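Local coordinates for nucleotidyl transferase AbiEii/AbiGii toxin family protein (Mycobacterium tuberculosis, PDB 6Y56) that is a nucleotidyltransferase toxin of a toxin-antitoxin system that probably modifies tRNA acceptor stems and so may inhibit growth of the bacterium, at residues Ala18-Leu32 against Arg55-Leu69. Residues are numbered along the deposited sequence; the frame is centred on the assembly and turned at random.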
loop_
_atom_site.group_PDB
_atom_site.type_symbol
_atom_site.label_atom_id
_atom_site.label_comp_id
_atom_site.label_asym_id
_atom_site.label_seq_id
_atom_site.Cartn_x
_atom_site.Cartn_y
_atom_site.Cartn_z
ATOM N N ALA A 18 20.539 -3.113 -0.794
ATOM C CA ALA A 18 19.160 -3.574 -0.931
ATOM C C ALA A 18 18.974 -5.026 -0.522
ATOM O O ALA A 18 17.863 -5.559 -0.667
ATOM C CB ALA A 18 18.664 -3.380 -2.366
ATOM N N TYR A 19 20.023 -5.688 -0.032
ATOM C CA TYR A 19 19.891 -7.097 0.319
ATOM C C TYR A 19 18.814 -7.308 1.377
ATOM O O TYR A 19 18.004 -8.241 1.271
ATOM C CB TYR A 19 21.231 -7.645 0.818
ATOM C CG TYR A 19 21.160 -9.099 1.198
ATOM C CD1 TYR A 19 21.375 -10.083 0.252
ATOM C CD2 TYR A 19 20.850 -9.492 2.500
ATOM C CE1 TYR A 19 21.299 -11.418 0.581
ATOM C CE2 TYR A 19 20.765 -10.824 2.841
ATOM C CZ TYR A 19 20.994 -11.785 1.875
ATOM O OH TYR A 19 20.917 -13.126 2.192
ATOM N N ASP A 20 18.798 -6.462 2.412
ATOM C CA ASP A 20 17.822 -6.638 3.481
ATOM C C ASP A 20 16.403 -6.419 2.969
ATOM O O ASP A 20 15.482 -7.149 3.357
ATOM C CB ASP A 20 18.132 -5.694 4.645
ATOM C CG ASP A 20 19.167 -6.265 5.615
ATOM O OD1 ASP A 20 19.731 -7.339 5.348
ATOM O OD2 ASP A 20 19.392 -5.630 6.666
ATOM N N ALA A 21 16.205 -5.418 2.106
ATOM C CA ALA A 21 14.886 -5.214 1.510
ATOM C C ALA A 21 14.469 -6.409 0.664
ATOM O O ALA A 21 13.294 -6.795 0.660
ATOM C CB ALA A 21 14.879 -3.944 0.663
ATOM N N ALA A 22 15.421 -7.015 -0.058
ATOM C CA ALA A 22 15.111 -8.191 -0.862
ATOM C C ALA A 22 14.762 -9.384 0.015
ATOM O O ALA A 22 13.853 -10.153 -0.313
ATOM C CB ALA A 22 16.275 -8.520 -1.801
ATOM N N LEU A 23 15.475 -9.552 1.131
ATOM C CA LEU A 23 15.153 -10.636 2.048
ATOM C C LEU A 23 13.772 -10.440 2.656
ATOM O O LEU A 23 13.009 -11.401 2.809
ATOM C CB LEU A 23 16.224 -10.741 3.135
ATOM C CG LEU A 23 16.101 -11.904 4.121
ATOM C CD1 LEU A 23 15.981 -13.222 3.400
ATOM C CD2 LEU A 23 17.285 -11.929 5.081
ATOM N N LEU A 24 13.431 -9.195 2.995
ATOM C CA LEU A 24 12.093 -8.902 3.504
ATOM C C LEU A 24 11.034 -9.153 2.444
ATOM O O LEU A 24 9.963 -9.693 2.747
ATOM C CB LEU A 24 12.028 -7.453 3.973
ATOM C CG LEU A 24 10.632 -7.004 4.429
ATOM C CD1 LEU A 24 10.117 -7.792 5.634
ATOM C CD2 LEU A 24 10.689 -5.519 4.729
ATOM N N ASP A 25 11.314 -8.776 1.195
ATOM C CA ASP A 25 10.388 -9.039 0.097
ATOM C C ASP A 25 10.060 -10.528 0.017
ATOM O O ASP A 25 8.887 -10.924 -0.096
ATOM C CB ASP A 25 11.008 -8.538 -1.219
ATOM C CG ASP A 25 10.078 -8.686 -2.411
ATOM O OD1 ASP A 25 9.049 -7.985 -2.449
ATOM O OD2 ASP A 25 10.365 -9.501 -3.322
ATOM N N VAL A 26 11.089 -11.373 0.109
ATOM C CA VAL A 26 10.877 -12.814 0.082
ATOM C C VAL A 26 10.083 -13.258 1.305
ATOM O O VAL A 26 9.158 -14.079 1.199
ATOM C CB VAL A 26 12.233 -13.543 -0.009
ATOM C CG1 VAL A 26 12.054 -15.036 0.170
ATOM C CG2 VAL A 26 12.910 -13.248 -1.328
ATOM N N ALA A 27 10.439 -12.738 2.488
ATOM C CA ALA A 27 9.729 -13.106 3.713
ATOM C C ALA A 27 8.253 -12.745 3.622
ATOM O O ALA A 27 7.391 -13.529 4.042
ATOM C CB ALA A 27 10.383 -12.425 4.916
ATOM N N GLN A 28 7.941 -11.572 3.061
ATOM C CA GLN A 28 6.543 -11.189 2.875
ATOM C C GLN A 28 5.785 -12.198 2.024
ATOM O O GLN A 28 4.614 -12.496 2.300
ATOM C CB GLN A 28 6.457 -9.827 2.193
ATOM C CG GLN A 28 6.930 -8.666 3.012
ATOM C CD GLN A 28 7.059 -7.426 2.174
ATOM O OE1 GLN A 28 7.299 -7.508 0.966
ATOM N NE2 GLN A 28 6.908 -6.270 2.800
ATOM N N ASP A 29 6.408 -12.706 0.950
ATOM C CA ASP A 29 5.729 -13.706 0.125
ATOM C C ASP A 29 5.393 -14.939 0.943
ATOM O O ASP A 29 4.327 -15.546 0.771
ATOM C CB ASP A 29 6.603 -14.144 -1.052
ATOM C CG ASP A 29 6.885 -13.032 -2.027
ATOM O OD1 ASP A 29 6.171 -12.000 -2.012
ATOM O OD2 ASP A 29 7.826 -13.198 -2.816
ATOM N N HIS A 30 6.308 -15.328 1.827
ATOM C CA HIS A 30 6.089 -16.486 2.684
ATOM C C HIS A 30 4.967 -16.222 3.678
ATOM O O HIS A 30 4.138 -17.106 3.928
ATOM C CB HIS A 30 7.395 -16.859 3.397
ATOM C CG HIS A 30 8.382 -17.566 2.519
ATOM N ND1 HIS A 30 8.979 -16.965 1.432
ATOM C CD2 HIS A 30 8.869 -18.831 2.563
ATOM C CE1 HIS A 30 9.788 -17.830 0.839
ATOM N NE2 HIS A 30 9.736 -18.970 1.506
ATOM N N LEU A 31 4.915 -15.012 4.246
ATOM C CA LEU A 31 3.853 -14.667 5.187
ATOM C C LEU A 31 2.501 -14.646 4.492
ATOM O O LEU A 31 1.509 -15.161 5.025
ATOM C CB LEU A 31 4.155 -13.307 5.824
ATOM C CG LEU A 31 3.208 -12.739 6.894
ATOM C CD1 LEU A 31 3.908 -11.692 7.721
ATOM C CD2 LEU A 31 1.957 -12.090 6.287
ATOM N N LEU A 32 2.446 -14.066 3.292
ATOM C CA LEU A 32 1.193 -14.019 2.548
ATOM C C LEU A 32 0.731 -15.419 2.165
ATOM O O LEU A 32 -0.470 -15.714 2.206
ATOM C CB LEU A 32 1.351 -13.104 1.332
ATOM C CG LEU A 32 1.479 -11.612 1.674
ATOM C CD1 LEU A 32 2.042 -10.826 0.486
ATOM C CD2 LEU A 32 0.140 -11.043 2.101
ATOM N N ARG A 55 3.374 -3.783 -5.573
ATOM C CA ARG A 55 4.587 -4.541 -5.863
ATOM C C ARG A 55 4.272 -6.002 -6.165
ATOM O O ARG A 55 4.720 -6.548 -7.179
ATOM C CB ARG A 55 5.547 -4.450 -4.679
ATOM C CG ARG A 55 6.578 -5.559 -4.656
ATOM C CD ARG A 55 7.617 -5.432 -5.757
ATOM N NE ARG A 55 8.536 -6.563 -5.669
ATOM C CZ ARG A 55 9.802 -6.561 -6.074
ATOM N NH1 ARG A 55 10.334 -5.485 -6.648
ATOM N NH2 ARG A 55 10.537 -7.657 -5.910
ATOM N N LYS A 56 3.509 -6.661 -5.294
ATOM C CA LYS A 56 3.371 -8.115 -5.413
ATOM C C LYS A 56 2.537 -8.509 -6.621
ATOM O O LYS A 56 2.827 -9.520 -7.276
ATOM C CB LYS A 56 2.704 -8.712 -4.170
ATOM C CG LYS A 56 3.429 -8.467 -2.865
ATOM C CD LYS A 56 4.854 -8.977 -2.908
ATOM C CE LYS A 56 5.512 -8.849 -1.537
ATOM N NZ LYS A 56 6.892 -9.423 -1.523
ATOM N N CYS A 57 1.481 -7.756 -6.910
ATOM C CA CYS A 57 0.421 -8.247 -7.769
ATOM C C CYS A 57 0.225 -7.418 -9.027
ATOM O O CYS A 57 -0.553 -7.826 -9.897
ATOM C CB CYS A 57 -0.891 -8.303 -6.969
ATOM S SG CYS A 57 -0.855 -9.580 -5.671
ATOM N N ARG A 58 0.909 -6.285 -9.160
ATOM C CA ARG A 58 0.782 -5.493 -10.373
ATOM C C ARG A 58 2.116 -5.168 -11.022
ATOM O O ARG A 58 2.220 -5.237 -12.251
ATOM C CB ARG A 58 0.012 -4.210 -10.065
ATOM C CG ARG A 58 -1.409 -4.482 -9.561
ATOM C CD ARG A 58 -2.275 -3.247 -9.626
ATOM N NE ARG A 58 -3.543 -3.422 -8.927
ATOM C CZ ARG A 58 -4.632 -3.979 -9.436
ATOM N NH1 ARG A 58 -4.627 -4.446 -10.687
ATOM N NH2 ARG A 58 -5.733 -4.068 -8.683
ATOM N N LEU A 59 3.141 -4.823 -10.246
ATOM C CA LEU A 59 4.407 -4.375 -10.819
ATOM C C LEU A 59 5.500 -5.432 -10.808
ATOM O O LEU A 59 6.271 -5.518 -11.771
ATOM C CB LEU A 59 4.914 -3.120 -10.092
ATOM C CG LEU A 59 3.971 -1.916 -10.093
ATOM C CD1 LEU A 59 4.627 -0.751 -9.368
ATOM C CD2 LEU A 59 3.574 -1.492 -11.508
ATOM N N GLY A 60 5.623 -6.206 -9.736
ATOM C CA GLY A 60 6.748 -7.116 -9.614
ATOM C C GLY A 60 8.058 -6.362 -9.719
ATOM O O GLY A 60 8.264 -5.327 -9.080
ATOM N N ASN A 61 8.968 -6.905 -10.529
ATOM C CA ASN A 61 10.351 -6.378 -10.700
ATOM C C ASN A 61 10.383 -4.957 -11.279
ATOM O O ASN A 61 11.437 -4.312 -11.149
ATOM C CB ASN A 61 11.210 -7.337 -11.525
ATOM C CG ASN A 61 10.719 -7.490 -12.948
ATOM O OD1 ASN A 61 11.501 -7.399 -13.889
ATOM N ND2 ASN A 61 9.428 -7.724 -13.122
ATOM N N VAL A 62 9.308 -4.491 -11.915
ATOM C CA VAL A 62 9.334 -3.108 -12.482
ATOM C C VAL A 62 9.091 -2.088 -11.361
ATOM O O VAL A 62 9.248 -0.889 -11.616
ATOM C CB VAL A 62 8.349 -2.923 -13.653
ATOM C CG1 VAL A 62 8.600 -3.921 -14.771
ATOM C CG2 VAL A 62 6.902 -2.978 -13.198
ATOM N N GLY A 63 8.711 -2.554 -10.169
ATOM C CA GLY A 63 8.470 -1.668 -9.055
ATOM C C GLY A 63 9.497 -1.828 -7.944
ATOM O O GLY A 63 10.302 -2.758 -7.913
ATOM N N ARG A 64 9.419 -0.904 -6.997
ATOM C CA ARG A 64 10.318 -0.865 -5.858
ATOM C C ARG A 64 9.982 -1.973 -4.860
ATOM O O ARG A 64 8.873 -2.517 -4.818
ATOM C CB ARG A 64 10.159 0.469 -5.128
ATOM C CG ARG A 64 8.743 0.675 -4.591
ATOM C CD ARG A 64 8.628 1.955 -3.766
ATOM N NE ARG A 64 7.285 2.155 -3.214
ATOM C CZ ARG A 64 6.904 1.769 -1.998
ATOM N NH1 ARG A 64 7.758 1.160 -1.185
ATOM N NH2 ARG A 64 5.663 1.987 -1.601
ATOM N N PHE A 65 10.959 -2.295 -4.028
ATOM C CA PHE A 65 10.636 -3.035 -2.822
ATOM C C PHE A 65 9.743 -2.172 -1.934
ATOM O O PHE A 65 9.766 -0.937 -1.990
ATOM C CB PHE A 65 11.920 -3.390 -2.072
ATOM C CG PHE A 65 12.770 -4.432 -2.760
ATOM C CD1 PHE A 65 12.224 -5.650 -3.124
ATOM C CD2 PHE A 65 14.122 -4.192 -3.024
ATOM C CE1 PHE A 65 12.998 -6.627 -3.741
ATOM C CE2 PHE A 65 14.903 -5.180 -3.642
ATOM C CZ PHE A 65 14.338 -6.385 -3.998
ATOM N N SER A 66 8.936 -2.830 -1.108
ATOM C CA SER A 66 7.992 -2.138 -0.241
ATOM C C SER A 66 7.923 -2.897 1.074
ATOM O O SER A 66 7.765 -4.123 1.074
ATOM C CB SER A 66 6.623 -2.091 -0.928
ATOM O OG SER A 66 5.714 -1.247 -0.254
ATOM N N THR A 67 8.046 -2.174 2.188
ATOM C CA THR A 67 8.362 -2.792 3.473
ATOM C C THR A 67 7.156 -2.972 4.373
ATOM O O THR A 67 7.296 -3.538 5.467
ATOM C CB THR A 67 9.379 -1.945 4.239
ATOM O OG1 THR A 67 8.771 -0.696 4.600
ATOM C CG2 THR A 67 10.621 -1.694 3.398
ATOM N N ASP A 68 6.001 -2.466 3.981
ATOM C CA ASP A 68 4.826 -2.596 4.816
ATOM C C ASP A 68 3.864 -3.610 4.220
ATOM O O ASP A 68 3.932 -3.966 3.043
ATOM C CB ASP A 68 4.148 -1.244 5.091
ATOM C CG ASP A 68 3.900 -0.409 3.835
ATOM O OD1 ASP A 68 4.405 -0.738 2.734
ATOM O OD2 ASP A 68 3.186 0.616 3.966
ATOM N N LEU A 69 3.018 -4.147 5.067
ATOM C CA LEU A 69 1.894 -4.946 4.625
ATOM C C LEU A 69 0.648 -4.240 5.120
ATOM O O LEU A 69 0.511 -4.000 6.323
ATOM C CB LEU A 69 1.987 -6.358 5.194
ATOM C CG LEU A 69 3.079 -7.226 4.555
ATOM C CD1 LEU A 69 3.189 -8.551 5.280
ATOM C CD2 LEU A 69 2.812 -7.466 3.069
HETATM O O HOH W 1 11.091 -4.939 1.116
HETATM O O HOH W 2 8.891 -5.740 -0.949
HETATM O O HOH W 3 6.199 -5.891 5.903
#
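Lys56 of helix 50-59 plugs into helix 19-38 between Asp25 and Asp29 in a buried contact, part charged and part apolar, that also takes in the loop before strand 68-72. Its side chain enters as a knob among Asp25, Gln28, Asp29 and Leu32. Turned about its CB-CG bond (chi2 -57°) and extended beyond, Lys56 brings NZ to Asp29 OD1 (2.7 Å) and Asp25 OD1 (2.8 Å), both met from above the carboxylate planes; Asp25 O and Gln28 OE1 add weak bonds. Arg55 NH2 completes this salt-bridge network through a weak bond to Asp25 OD2 (3.2 Å), with guanidinium and carboxylate nearly perpendicular. His11 and Tyr151 bind the OD2 atoms of Asp25 and Asp29, respectively. Helix 50-59 opens with Gly-Gly-Thr-Ser and strand 68-72 with Asp-Leu-Asp, consistent with the nucleotidyltransferase signature of this superfamily. Gln28 grips the loop between them: NE2 donates to Ser66 O (2.9 Å, 157°) in the carbonyl plane, on a lone pair, while a water links NE2 to Thr67 O. Phe65 lays one ring face over the helix backbone, with Ala22 CA 4.1 Å from the ring centroid in a CH-pi contact. Farther along, Leu31 and Leu69 meet tip to tip (Leu31 CD2 to Leu69 CD1, 3.9 Å).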